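Local coordinates for protein glutathione S-transferase (Burkholderia xenovorans, PDB 2DSA) that catalyses the glutathione-dependent reductive dechlorination of polychlorinated biphenyl metabolites and probably has general glutathione transferase activity, at residues A[102-107]-A[130-135]; A[107-112]-A[159-164]; A[153-158]-A[179-184]. One frame throughout, in Å; residues are numbered along the deposited sequence.

Contact 1: A[102-107]-A[130-135]. With GSH (glutathione), chain E; GSH (glutathione), chain G; HPX ((2Z,4E)-2-hydroxy-6-oxo-6-phenylhexa-2,4-dienoic acid), chain F.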
# COMPACT_ATOMS: atom_id res chain seq x y z
N SER A 102 -3.74 1.95 -3.53
CA SER A 102 -3.84 0.55 -3.12
C SER A 102 -4.77 0.31 -1.91
O SER A 102 -5.65 -0.55 -1.97
CB SER A 102 -2.44 0.00 -2.84
OG SER A 102 -2.51 -1.24 -2.17
N SER A 103 -4.53 1.05 -0.83
CA SER A 103 -5.22 0.80 0.45
C SER A 103 -6.55 1.54 0.56
O SER A 103 -7.47 1.06 1.23
CB SER A 103 -4.32 1.18 1.62
OG SER A 103 -4.08 2.59 1.64
N GLU A 104 -6.65 2.70 -0.09
CA GLU A 104 -7.79 3.59 0.06
C GLU A 104 -8.76 3.51 -1.11
O GLU A 104 -9.92 3.92 -0.98
CB GLU A 104 -7.33 5.05 0.26
CG GLU A 104 -6.39 5.28 1.49
CD GLU A 104 -7.02 4.90 2.83
OE1 GLU A 104 -6.30 4.47 3.75
OE2 GLU A 104 -8.26 5.02 2.95
N LEU A 105 -8.31 3.02 -2.26
CA LEU A 105 -9.18 2.95 -3.43
C LEU A 105 -9.40 1.51 -3.86
O LEU A 105 -10.51 0.98 -3.76
CB LEU A 105 -8.63 3.81 -4.58
CG LEU A 105 -8.61 5.33 -4.45
CD1 LEU A 105 -8.05 5.96 -5.73
CD2 LEU A 105 -10.02 5.91 -4.14
N HIS A 106 -8.32 0.86 -4.31
CA HIS A 106 -8.34 -0.52 -4.81
C HIS A 106 -9.02 -1.46 -3.82
O HIS A 106 -9.93 -2.19 -4.20
CB HIS A 106 -6.89 -0.95 -5.11
CG HIS A 106 -6.72 -2.38 -5.55
ND1 HIS A 106 -5.57 -2.83 -6.18
CD2 HIS A 106 -7.54 -3.46 -5.46
CE1 HIS A 106 -5.69 -4.11 -6.45
NE2 HIS A 106 -6.88 -4.52 -6.03
N LYS A 107 -8.59 -1.44 -2.57
CA LYS A 107 -9.11 -2.37 -1.56
C LYS A 107 -10.59 -2.16 -1.20
O LYS A 107 -11.22 -3.07 -0.65
CB LYS A 107 -8.24 -2.34 -0.30
CG LYS A 107 -6.96 -3.16 -0.45
CD LYS A 107 -7.27 -4.65 -0.51
CE LYS A 107 -6.36 -5.36 -1.49
NZ LYS A 107 -6.57 -6.84 -1.41
N ASN A 130 -16.75 7.33 -2.19
CA ASN A 130 -17.29 8.65 -2.50
C ASN A 130 -16.40 9.74 -1.93
O ASN A 130 -16.14 10.75 -2.59
CB ASN A 130 -18.71 8.79 -1.94
CG ASN A 130 -19.38 10.09 -2.35
OD1 ASN A 130 -19.36 11.08 -1.60
ND2 ASN A 130 -19.97 10.09 -3.55
N THR A 131 -15.94 9.55 -0.69
CA THR A 131 -15.10 10.54 -0.00
C THR A 131 -13.70 10.56 -0.61
O THR A 131 -13.17 11.62 -0.94
CB THR A 131 -14.97 10.22 1.50
OG1 THR A 131 -16.27 10.10 2.08
CG2 THR A 131 -14.19 11.31 2.22
N ARG A 132 -13.13 9.37 -0.75
CA ARG A 132 -11.76 9.19 -1.19
C ARG A 132 -11.59 9.68 -2.64
O ARG A 132 -10.65 10.43 -2.93
CB ARG A 132 -11.37 7.73 -0.98
CG ARG A 132 -10.10 7.52 -0.14
CD ARG A 132 -10.30 7.27 1.36
NE ARG A 132 -10.33 8.52 2.10
CZ ARG A 132 -10.34 8.65 3.43
NH1 ARG A 132 -10.26 7.60 4.24
NH2 ARG A 132 -10.42 9.86 3.95
N LEU A 133 -12.52 9.30 -3.53
CA LEU A 133 -12.56 9.84 -4.91
C LEU A 133 -12.74 11.37 -4.99
O LEU A 133 -12.29 12.00 -5.94
CB LEU A 133 -13.66 9.18 -5.74
CG LEU A 133 -13.61 7.68 -6.06
CD1 LEU A 133 -14.92 7.28 -6.74
CD2 LEU A 133 -12.39 7.28 -6.92
N GLY A 134 -13.42 11.95 -4.00
CA GLY A 134 -13.49 13.40 -3.87
C GLY A 134 -12.10 14.00 -3.66
O GLY A 134 -11.74 14.98 -4.31
N GLN A 135 -11.33 13.40 -2.76
CA GLN A 135 -9.97 13.88 -2.50
C GLN A 135 -9.09 13.85 -3.77
O GLN A 135 -8.32 14.79 -4.02
CB GLN A 135 -9.32 13.09 -1.37
CG GLN A 135 -7.92 13.59 -0.98
CD GLN A 135 -7.24 12.69 0.03
OE1 GLN A 135 -7.83 11.73 0.55
NE2 GLN A 135 -5.97 12.99 0.32
N1 GSH E . -2.23 -6.40 -2.27
CA1 GSH E . -2.33 -6.85 -3.67
C1 GSH E . -1.63 -5.88 -4.59
O11 GSH E . -1.70 -4.64 -4.37
O12 GSH E . -1.01 -6.29 -5.60
CB1 GSH E . -3.77 -6.98 -4.16
CG1 GSH E . -3.81 -7.64 -5.55
CD1 GSH E . -5.22 -8.03 -5.88
OE1 GSH E . -6.21 -7.71 -4.96
N2 GSH E . -5.45 -8.66 -7.04
CA2 GSH E . -6.75 -9.14 -7.47
C2 GSH E . -6.79 -10.63 -7.56
O2 GSH E . -5.77 -11.33 -8.19
CB2 GSH E . -7.13 -8.59 -8.85
SG2 GSH E . -7.28 -6.79 -8.78
N3 GSH E . -7.83 -11.24 -7.02
CA3 GSH E . -7.72 -11.92 -5.74
C3 GSH E . -7.94 -13.37 -5.98
O31 GSH E . -8.00 -13.75 -7.17
O32 GSH E . -8.04 -14.19 -5.04
N1 GSH G . -3.69 4.41 4.09
CA1 GSH G . -3.34 5.10 5.31
C1 GSH G . -1.92 4.77 5.66
O11 GSH G . -1.22 5.64 6.19
O12 GSH G . -1.45 3.62 5.43
CB1 GSH G . -4.24 4.63 6.45
CG1 GSH G . -4.01 5.42 7.73
CD1 GSH G . -4.95 4.95 8.81
OE1 GSH G . -5.81 3.86 8.58
N2 GSH G . -4.91 5.58 9.99
CA2 GSH G . -5.87 5.34 11.06
C2 GSH G . -6.62 6.61 11.38
O2 GSH G . -5.95 7.85 11.47
CB2 GSH G . -5.18 4.86 12.33
SG2 GSH G . -4.37 3.23 12.25
N3 GSH G . -7.93 6.52 11.59
CA3 GSH G . -8.87 6.49 10.49
C3 GSH G . -9.56 7.80 10.25
O31 GSH G . -9.75 8.21 9.08
O32 GSH G . -9.96 8.47 11.24
CB3 HPX F . -12.48 -6.57 -15.43
CB4 HPX F . -13.23 -5.42 -15.17
CB5 HPX F . -13.28 -4.91 -13.87
CB6 HPX F . -12.59 -5.54 -12.84
CB1 HPX F . -11.84 -6.68 -13.11
CB2 HPX F . -11.79 -7.20 -14.40
CA6 HPX F . -11.10 -7.38 -12.00
OA4 HPX F . -10.81 -8.56 -12.13
CA5 HPX F . -10.72 -6.68 -10.76
CA4 HPX F . -10.86 -7.34 -9.62
CA3 HPX F . -10.49 -6.74 -8.33
CA2 HPX F . -10.33 -7.49 -7.23
OA3 HPX F . -10.50 -8.80 -7.22
CA1 HPX F . -9.95 -6.84 -6.00
OA2 HPX F . -9.59 -7.55 -5.04
OA1 HPX F . -10.00 -5.60 -5.96
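Glu104 and Arg132 face each other across the two helices, with their CA atoms 7.0 Å apart, and their charged groups meet askew: the carboxylate and guanidinium planes stand 79° apart. The resulting salt bridge is long, 3.5 Å from Glu104 OE2 to Arg132 NH1. A bend at chi2 (95°) folds the aliphatic part of Arg132 against the glutamate, with Arg132 CD 3.4 Å from Glu104 OE2 and Arg132 CG against Glu104 CB. The other carboxylate oxygen is held more firmly. Glu104 OE1 accepts a 2.6 Å hydrogen bond from N1 of the glutathione in chain G and also pairs with Lys107 of the second subunit. Because that glutathione is bonded as well to Glu65, Val52 and Gly66 of the second subunit, Glu104 reaches across the dimer to complete its partner's site. The pair belongs to the all-helical C-terminal domain of the glutathione transferase fold, where helix 89-109 forms part of the subunit interface. This helix has a pi-type turn at 102-106, with Lys107 N bonded to Ser102 O. Deeper in, Leu105 supplies a branched apolar end suited to burial: its CD2 methyl touches Arg132 CB and lies 3.9 Å from Leu133 CD2. Next along the chain, His106 has CG anti to the backbone N (chi1 177°), directing its ring into the chain's own site. There the dienoic acid's OA1 lies at the ring edge, 3.3 Å from His106 CD2, while ND1 is hydrogen-bonded to Tyr157 OH, a second-shell bond that probably steadies the ring.

Contact 2: A[107-112]-A[159-164]. With HPX ((2Z,4E)-2-hydroxy-6-oxo-6-phenylhexa-2,4-dienoic acid), chain F; GSH (glutathione), chain E.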
# COMPACT_ATOMS: atom_id res chain seq x y z
N LYS A 107 -8.59 -1.44 -2.57
CA LYS A 107 -9.11 -2.37 -1.56
C LYS A 107 -10.59 -2.16 -1.20
O LYS A 107 -11.22 -3.07 -0.65
CB LYS A 107 -8.24 -2.34 -0.30
CG LYS A 107 -6.96 -3.16 -0.45
CD LYS A 107 -7.27 -4.65 -0.51
CE LYS A 107 -6.36 -5.36 -1.49
NZ LYS A 107 -6.57 -6.84 -1.41
N SER A 108 -11.11 -0.97 -1.52
CA SER A 108 -12.52 -0.65 -1.33
C SER A 108 -13.37 -1.08 -2.52
O SER A 108 -14.55 -1.37 -2.37
CB SER A 108 -12.71 0.83 -1.01
OG SER A 108 -12.30 1.11 0.32
N PHE A 109 -12.77 -1.16 -3.71
CA PHE A 109 -13.46 -1.75 -4.86
C PHE A 109 -13.65 -3.25 -4.67
O PHE A 109 -14.65 -3.79 -5.13
CB PHE A 109 -12.70 -1.51 -6.16
CG PHE A 109 -13.04 -0.22 -6.84
CD1 PHE A 109 -13.97 -0.18 -7.87
CD2 PHE A 109 -12.41 0.97 -6.48
CE1 PHE A 109 -14.27 1.00 -8.52
CE2 PHE A 109 -12.70 2.17 -7.11
CZ PHE A 109 -13.64 2.19 -8.14
N SER A 110 -12.71 -3.91 -3.99
CA SER A 110 -12.66 -5.38 -3.86
C SER A 110 -13.96 -6.09 -3.44
O SER A 110 -14.35 -7.06 -4.09
CB SER A 110 -11.52 -5.82 -2.93
OG SER A 110 -10.26 -5.50 -3.49
N PRO A 111 -14.62 -5.62 -2.34
CA PRO A 111 -15.90 -6.21 -1.92
C PRO A 111 -17.03 -6.03 -2.93
O PRO A 111 -17.92 -6.88 -3.01
CB PRO A 111 -16.22 -5.46 -0.62
CG PRO A 111 -14.90 -4.89 -0.17
CD PRO A 111 -14.21 -4.53 -1.43
N LEU A 112 -17.00 -4.95 -3.71
CA LEU A 112 -17.99 -4.71 -4.77
C LEU A 112 -17.97 -5.77 -5.88
O LEU A 112 -19.00 -6.03 -6.50
CB LEU A 112 -17.85 -3.30 -5.36
CG LEU A 112 -18.00 -2.11 -4.40
CD1 LEU A 112 -17.91 -0.79 -5.15
CD2 LEU A 112 -19.31 -2.19 -3.61
N PHE A 159 -5.64 5.25 -13.01
CA PHE A 159 -6.42 5.03 -14.22
C PHE A 159 -7.07 3.64 -14.28
O PHE A 159 -8.21 3.50 -14.72
CB PHE A 159 -5.53 5.26 -15.45
CG PHE A 159 -6.17 4.87 -16.74
CD1 PHE A 159 -6.95 5.78 -17.45
CD2 PHE A 159 -6.00 3.57 -17.25
CE1 PHE A 159 -7.55 5.41 -18.64
CE2 PHE A 159 -6.60 3.20 -18.45
CZ PHE A 159 -7.37 4.11 -19.14
N VAL A 160 -6.34 2.63 -13.83
CA VAL A 160 -6.84 1.25 -13.88
C VAL A 160 -7.98 1.02 -12.88
O VAL A 160 -9.02 0.45 -13.23
CB VAL A 160 -5.70 0.23 -13.69
CG1 VAL A 160 -6.25 -1.19 -13.43
CG2 VAL A 160 -4.76 0.25 -14.92
N VAL A 161 -7.77 1.44 -11.64
CA VAL A 161 -8.78 1.39 -10.59
C VAL A 161 -10.02 2.19 -11.02
O VAL A 161 -11.13 1.70 -10.91
CB VAL A 161 -8.23 1.86 -9.21
CG1 VAL A 161 -9.35 1.96 -8.16
CG2 VAL A 161 -7.11 0.92 -8.70
N LEU A 162 -9.84 3.41 -11.52
CA LEU A 162 -10.98 4.19 -12.03
C LEU A 162 -11.79 3.47 -13.11
O LEU A 162 -13.02 3.58 -13.14
CB LEU A 162 -10.57 5.59 -12.50
CG LEU A 162 -10.11 6.60 -11.44
CD1 LEU A 162 -9.73 7.91 -12.12
CD2 LEU A 162 -11.16 6.82 -10.34
N GLY A 163 -11.10 2.73 -13.97
CA GLY A 163 -11.73 1.95 -15.03
C GLY A 163 -12.69 0.89 -14.52
O GLY A 163 -13.58 0.44 -15.25
N TRP A 164 -12.56 0.50 -13.27
CA TRP A 164 -13.44 -0.51 -12.69
C TRP A 164 -14.85 -0.00 -12.40
O TRP A 164 -15.76 -0.80 -12.19
CB TRP A 164 -12.85 -1.05 -11.40
CG TRP A 164 -11.61 -1.82 -11.57
CD1 TRP A 164 -11.13 -2.38 -12.72
CD2 TRP A 164 -10.68 -2.17 -10.54
NE1 TRP A 164 -9.96 -3.03 -12.48
CE2 TRP A 164 -9.65 -2.92 -11.15
CE3 TRP A 164 -10.61 -1.91 -9.16
CZ2 TRP A 164 -8.56 -3.43 -10.42
CZ3 TRP A 164 -9.53 -2.40 -8.44
CH2 TRP A 164 -8.51 -3.16 -9.08
CB3 HPX F . -12.48 -6.57 -15.43
CB4 HPX F . -13.23 -5.42 -15.17
CB5 HPX F . -13.28 -4.91 -13.87
CB6 HPX F . -12.59 -5.54 -12.84
CB1 HPX F . -11.84 -6.68 -13.11
CB2 HPX F . -11.79 -7.20 -14.40
CA6 HPX F . -11.10 -7.38 -12.00
OA4 HPX F . -10.81 -8.56 -12.13
CA5 HPX F . -10.72 -6.68 -10.76
CA4 HPX F . -10.86 -7.34 -9.62
CA3 HPX F . -10.49 -6.74 -8.33
CA2 HPX F . -10.33 -7.49 -7.23
OA3 HPX F . -10.50 -8.80 -7.22
CA1 HPX F . -9.95 -6.84 -6.00
OA2 HPX F . -9.59 -7.55 -5.04
OA1 HPX F . -10.00 -5.60 -5.96
N1 GSH E . -2.23 -6.40 -2.27
CA1 GSH E . -2.33 -6.85 -3.67
C1 GSH E . -1.63 -5.88 -4.59
O11 GSH E . -1.70 -4.64 -4.37
O12 GSH E . -1.01 -6.29 -5.60
CB1 GSH E . -3.77 -6.98 -4.16
CG1 GSH E . -3.81 -7.64 -5.55
CD1 GSH E . -5.22 -8.03 -5.88
OE1 GSH E . -6.21 -7.71 -4.96
N2 GSH E . -5.45 -8.66 -7.04
CA2 GSH E . -6.75 -9.14 -7.47
C2 GSH E . -6.79 -10.63 -7.56
O2 GSH E . -5.77 -11.33 -8.19
CB2 GSH E . -7.13 -8.59 -8.85
SG2 GSH E . -7.28 -6.79 -8.78
N3 GSH E . -7.83 -11.24 -7.02
CA3 GSH E . -7.72 -11.92 -5.74
C3 GSH E . -7.94 -13.37 -5.98
O31 GSH E . -8.00 -13.75 -7.17
O32 GSH E . -8.04 -14.19 -5.04
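Ser110 OG is gripped by several groups: it lies 2.7 Å from the carboxylate oxygen OA2 of the dienoic acid ligand, with OA1 also close, and makes a weak hydrogen bond with His106 O. A serine suits this place because its short hydroxyl lies within bonding distance of both carboxylate oxygens. One residue earlier, Phe109 turns inward between Val161 and Trp164. The CG1 methyl of Val161, anti to its own backbone N (chi1 173°), reaches the phenyl rim 3.5 Å from Phe109 CE2, and Val161 O lies over one face of the ring. Trp164 meets Phe109 in an offset edge-to-face pair: the indole edge is turned toward the phenyl face, with the planes at 70° and the centroids of the phenyl and six-membered indole rings 5.7 Å apart. With its edge against Phe109, Trp164 lays one face against the ligand, CD1 being 3.5 Å from HPX CB6. Its opposite face rests on backbone atoms of Val160 and Val161, and NE1 is hydrogen-bonded to Gly8 O, which limits rotation of the ring. The helical domain thus forms one wall of the hydrophobic-substrate pocket, the H-site of glutathione transferases, next to the glutathione sulfur.

Contact 3: A[153-158]-A[179-184]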
# COMPACT_ATOMS: atom_id res chain seq x y z
N VAL A 153 3.88 6.33 -12.73
CA VAL A 153 3.21 5.04 -12.48
C VAL A 153 1.99 5.15 -11.50
O VAL A 153 1.14 4.27 -11.47
CB VAL A 153 4.21 3.92 -12.05
CG1 VAL A 153 5.13 3.52 -13.21
CG2 VAL A 153 5.05 4.34 -10.85
N ALA A 154 1.92 6.22 -10.70
CA ALA A 154 0.75 6.45 -9.81
C ALA A 154 -0.51 6.76 -10.62
O ALA A 154 -1.58 6.31 -10.28
CB ALA A 154 1.04 7.58 -8.83
N ASP A 155 -0.35 7.53 -11.69
CA ASP A 155 -1.42 7.87 -12.61
C ASP A 155 -1.93 6.65 -13.36
O ASP A 155 -3.13 6.53 -13.62
CB ASP A 155 -0.95 8.92 -13.60
CG ASP A 155 -0.54 10.21 -12.93
OD1 ASP A 155 0.66 10.59 -13.04
OD2 ASP A 155 -1.41 10.84 -12.29
N ILE A 156 -1.01 5.76 -13.71
CA ILE A 156 -1.35 4.52 -14.39
C ILE A 156 -2.16 3.62 -13.45
O ILE A 156 -3.18 3.08 -13.85
CB ILE A 156 -0.08 3.77 -14.89
CG1 ILE A 156 0.61 4.58 -15.99
CG2 ILE A 156 -0.44 2.39 -15.41
CD1 ILE A 156 2.08 4.20 -16.23
N TYR A 157 -1.71 3.50 -12.21
CA TYR A 157 -2.43 2.71 -11.23
C TYR A 157 -3.83 3.32 -11.03
O TYR A 157 -4.83 2.60 -11.10
CB TYR A 157 -1.64 2.64 -9.93
CG TYR A 157 -2.12 1.64 -8.90
CD1 TYR A 157 -3.02 0.63 -9.23
CD2 TYR A 157 -1.65 1.70 -7.59
CE1 TYR A 157 -3.45 -0.29 -8.28
CE2 TYR A 157 -2.07 0.78 -6.63
CZ TYR A 157 -2.97 -0.20 -6.99
OH TYR A 157 -3.40 -1.11 -6.07
N LEU A 158 -3.90 4.63 -10.80
CA LEU A 158 -5.20 5.31 -10.62
C LEU A 158 -6.15 5.08 -11.80
O LEU A 158 -7.33 4.73 -11.60
CB LEU A 158 -5.02 6.82 -10.38
CG LEU A 158 -6.29 7.66 -10.20
CD1 LEU A 158 -7.15 7.18 -9.01
CD2 LEU A 158 -5.91 9.12 -10.01
N GLN A 179 -12.87 12.15 -14.85
CA GLN A 179 -13.20 11.82 -16.24
C GLN A 179 -12.23 12.48 -17.21
O GLN A 179 -11.83 11.88 -18.21
CB GLN A 179 -14.63 12.24 -16.56
CG GLN A 179 -15.68 11.47 -15.81
CD GLN A 179 -17.04 12.10 -15.90
OE1 GLN A 179 -17.18 13.33 -15.87
NE2 GLN A 179 -18.08 11.26 -15.98
N ALA A 180 -11.86 13.72 -16.92
CA ALA A 180 -10.84 14.44 -17.69
C ALA A 180 -9.51 13.70 -17.62
O ALA A 180 -8.81 13.57 -18.63
CB ALA A 180 -10.69 15.85 -17.18
N PHE A 181 -9.17 13.21 -16.43
CA PHE A 181 -7.95 12.43 -16.21
C PHE A 181 -7.98 11.12 -17.00
O PHE A 181 -6.98 10.74 -17.61
CB PHE A 181 -7.75 12.18 -14.71
CG PHE A 181 -6.69 11.16 -14.38
CD1 PHE A 181 -5.36 11.53 -14.23
CD2 PHE A 181 -7.04 9.82 -14.19
CE1 PHE A 181 -4.39 10.58 -13.91
CE2 PHE A 181 -6.08 8.87 -13.87
CZ PHE A 181 -4.76 9.25 -13.73
N GLN A 182 -9.12 10.44 -17.01
CA GLN A 182 -9.29 9.19 -17.77
C GLN A 182 -9.01 9.37 -19.25
O GLN A 182 -8.36 8.52 -19.86
CB GLN A 182 -10.70 8.65 -17.59
CG GLN A 182 -10.93 8.02 -16.25
CD GLN A 182 -12.32 7.48 -16.10
OE1 GLN A 182 -12.52 6.30 -15.79
NE2 GLN A 182 -13.32 8.33 -16.33
N GLY A 183 -9.49 10.47 -19.82
CA GLY A 183 -9.28 10.77 -21.23
C GLY A 183 -7.86 11.17 -21.55
O GLY A 183 -7.36 10.89 -22.64
N ARG A 184 -7.21 11.82 -20.59
CA ARG A 184 -5.82 12.24 -20.69
C ARG A 184 -4.88 11.04 -20.73
O ARG A 184 -3.95 11.00 -21.54
CB ARG A 184 -5.50 13.13 -19.48
CG ARG A 184 -4.31 14.03 -19.65
CD ARG A 184 -4.48 15.33 -18.88
NE ARG A 184 -4.93 15.09 -17.52
CZ ARG A 184 -6.00 15.65 -16.95
NH1 ARG A 184 -6.76 16.54 -17.60
NH2 ARG A 184 -6.29 15.33 -15.70
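Residues 153-158 form the first turns of helix 153-163 and residues 179-184 the middle of helix 176-186, with the CA atoms of Asp155 and Phe181 8.7 Å apart and those of Leu158 and Gln182 9.1 Å. The gap is bridged by one large side chain, Phe181. Its CG is anti to the backbone N (chi1 168°), which sends the ring straight across to the other helix. The rim of the ring meets oxygen: Phe181 CZ lies 3.2 Å from Asp155 O, near the ring plane, and Phe181 CE1 is 3.4 Å from the side-chain OD2 of Asp155. The carboxylate is turned 47° from the ring. One turn further on, Leu158 covers a face instead, its CD2 methyl standing 4.2 Å from the centroid of the Phe181 ring in a CH-pi contact, while Leu158 CG touches Phe181 CE2. Asp155 is buried, yet its carboxylate oxygens are both satisfied by backbone amides, OD1 by Ser152 N and OD2 by Leu146 N. The OD1 bond belongs to the Ser/Thr-Xaa-Xaa-Asp N-capping box that Ser152 and Asp155 match, known at the start of this helix in glutathione transferases. The phenylalanine thus uses two kinds of surface: its weakly positive C-H rim probably gains some attraction from the oxygens of Asp155, whereas its electron-rich face receives a leucine methyl.

All three contacts lie in the helical domain. From the N terminus, helix 89-109 supplies the first segments of contacts 1 and 2, which share Lys107. Contact 1 closes first, when helix 119-139 returns after 22 intervening residues. Contact 2 closes a longer loop of 46 residues at helix 153-163, and the two cross along the chain. Contact 3 begins on that same helix before contact 2 has closed and ends, 20 residues on, at helix 176-186; it therefore crosses contact 2 but follows contact 1 in series. Helix 153-163 thus ties together helices 89-109, 119-139 and 176-186: Leu158 meets Leu105, and Leu162 meets both Leu133 and Phe181.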